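Local coordinates for pleckstrin homology domain-containing family M member 2 (Homo sapiens, PDB 3CXB), which probably links kinesin to intracellular membranes and, through its pleckstrin homology domain, binds the Salmonella effector SifA, at residues 86-89 with 90-94. Sequence-based numbering, arbitrary orientation.
Sequences EAEM and AEWMQ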
loop_
_atom_site.group_PDB
_atom_site.type_symbol
_atom_site.label_atom_id
_atom_site.label_comp_id
_atom_site.label_asym_id
_atom_site.label_seq_id
_atom_site.Cartn_x
_atom_site.Cartn_y
_atom_site.Cartn_z
ATOM N N GLU B 86 9.096 -11.573 -2.987
ATOM C CA GLU B 86 8.793 -11.890 -1.606
ATOM C C GLU B 86 9.626 -11.007 -0.677
ATOM O O GLU B 86 9.210 -10.688 0.441
ATOM C CB GLU B 86 9.088 -13.374 -1.357
ATOM C CG GLU B 86 9.308 -13.802 0.106
ATOM C CD GLU B 86 8.031 -13.863 0.918
ATOM O OE1 GLU B 86 6.963 -14.121 0.322
ATOM O OE2 GLU B 86 8.098 -13.671 2.151
ATOM N N ALA B 87 10.796 -10.590 -1.145
ATOM C CA ALA B 87 11.682 -9.772 -0.319
ATOM C C ALA B 87 11.242 -8.317 -0.218
ATOM O O ALA B 87 11.140 -7.767 0.882
ATOM C CB ALA B 87 13.107 -9.854 -0.851
ATOM N N GLU B 88 10.998 -7.692 -1.364
ATOM C CA GLU B 88 10.564 -6.305 -1.370
ATOM C C GLU B 88 9.323 -6.159 -0.490
ATOM O O GLU B 88 9.239 -5.253 0.346
ATOM C CB GLU B 88 10.246 -5.838 -2.795
ATOM C CG GLU B 88 9.785 -4.380 -2.856
ATOM C CD GLU B 88 9.481 -3.885 -4.264
ATOM O OE1 GLU B 88 9.117 -2.693 -4.405
ATOM O OE2 GLU B 88 9.604 -4.679 -5.222
ATOM N N MET B 89 8.365 -7.059 -0.674
ATOM C CA MET B 89 7.144 -7.006 0.103
ATOM C C MET B 89 7.457 -7.151 1.592
ATOM O O MET B 89 6.920 -6.418 2.408
ATOM C CB MET B 89 6.178 -8.081 -0.375
ATOM C CG MET B 89 6.053 -9.250 0.541
ATOM S SD MET B 89 4.589 -9.068 1.514
ATOM C CE MET B 89 3.467 -10.274 0.658
ATOM N N ALA B 90 8.344 -8.063 1.951
ATOM C CA ALA B 90 8.705 -8.221 3.351
ATOM C C ALA B 90 9.388 -6.950 3.858
ATOM O O ALA B 90 9.315 -6.598 5.054
ATOM C CB ALA B 90 9.626 -9.389 3.509
ATOM N N GLU B 91 10.063 -6.264 2.940
ATOM C CA GLU B 91 10.753 -5.036 3.304
ATOM C C GLU B 91 9.731 -3.947 3.581
ATOM O O GLU B 91 9.850 -3.185 4.541
ATOM C CB GLU B 91 11.689 -4.598 2.190
ATOM C CG GLU B 91 12.756 -3.656 2.690
ATOM C CD GLU B 91 13.758 -3.296 1.628
ATOM O OE1 GLU B 91 14.728 -2.582 1.965
ATOM O OE2 GLU B 91 13.571 -3.725 0.465
ATOM N N TRP B 92 8.712 -3.891 2.736
ATOM C CA TRP B 92 7.669 -2.908 2.911
ATOM C C TRP B 92 6.931 -3.204 4.195
ATOM O O TRP B 92 6.706 -2.315 5.025
ATOM C CB TRP B 92 6.685 -2.948 1.743
ATOM C CG TRP B 92 7.068 -2.038 0.612
ATOM C CD1 TRP B 92 7.413 -2.398 -0.668
ATOM C CD2 TRP B 92 7.098 -0.614 0.648
ATOM N NE1 TRP B 92 7.648 -1.281 -1.428
ATOM C CE2 TRP B 92 7.462 -0.171 -0.643
ATOM C CE3 TRP B 92 6.850 0.333 1.646
ATOM C CZ2 TRP B 92 7.582 1.181 -0.962
ATOM C CZ3 TRP B 92 6.971 1.673 1.332
ATOM C CH2 TRP B 92 7.334 2.088 0.035
ATOM N N MET B 93 6.562 -4.472 4.349
ATOM C CA MET B 93 5.818 -4.913 5.512
ATOM C C MET B 93 6.496 -4.473 6.793
ATOM O O MET B 93 5.866 -3.891 7.673
ATOM C CB MET B 93 5.671 -6.433 5.498
ATOM C CG MET B 93 4.513 -6.952 6.326
ATOM S SD MET B 93 2.917 -6.780 5.511
ATOM C CE MET B 93 2.467 -5.135 5.843
ATOM N N GLN B 94 7.789 -4.736 6.889
ATOM C CA GLN B 94 8.534 -4.394 8.092
ATOM C C GLN B 94 8.559 -2.896 8.366
ATOM O O GLN B 94 8.463 -2.471 9.515
ATOM C CB GLN B 94 9.952 -4.934 7.968
ATOM C CG GLN B 94 10.861 -4.655 9.146
ATOM C CD GLN B 94 12.262 -5.173 8.889
ATOM O OE1 GLN B 94 12.467 -6.378 8.733
ATOM N NE2 GLN B 94 13.236 -4.263 8.830
#
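Glu88 and Trp92, one turn apart on the helix, run side by side in the same direction, and their meeting is the close-packed part of this contact. Both parts of the glutamate chain take part, its aliphatic CG lying 3.8 Å from CD1 of Trp92. Because the Glu88 chain is fully extended (chi1 -180°, chi2 179°), it carries the carboxylate along the indole to the pyrrole edge. There OE1 of Glu88 sits in the ring plane, 3.6 Å from NE1 of Trp92, with carboxylate and ring planes 28° apart. Tryptophan suits this buried place: its broad ring also packs on Leu6, Val25 and Leu27, while Lys2 makes a cation-pi contact with it. Helix 86-100 is the C-terminal helix of the pleckstrin homology fold, which closes one end of the antiparallel beta barrel. Met89 and Met93 are buried as well, their flexible, unbranched apolar side chains packing on Arg59 and Cys57 of strand 54-59, respectively. The backbone beneath is regular, with Met93 N bonded to Met89 O at 2.8 Å and Trp92 N to Glu88 O at 2.8 Å. Toward solvent the packing is looser. Small Ala87 and charged Glu91 meet chiefly through the bond from Glu91 N to Ala87 O (2.8 Å). The carboxylates of Glu91 and Glu86 turn instead to salt bridges with Lys2 and Arg59, respectively.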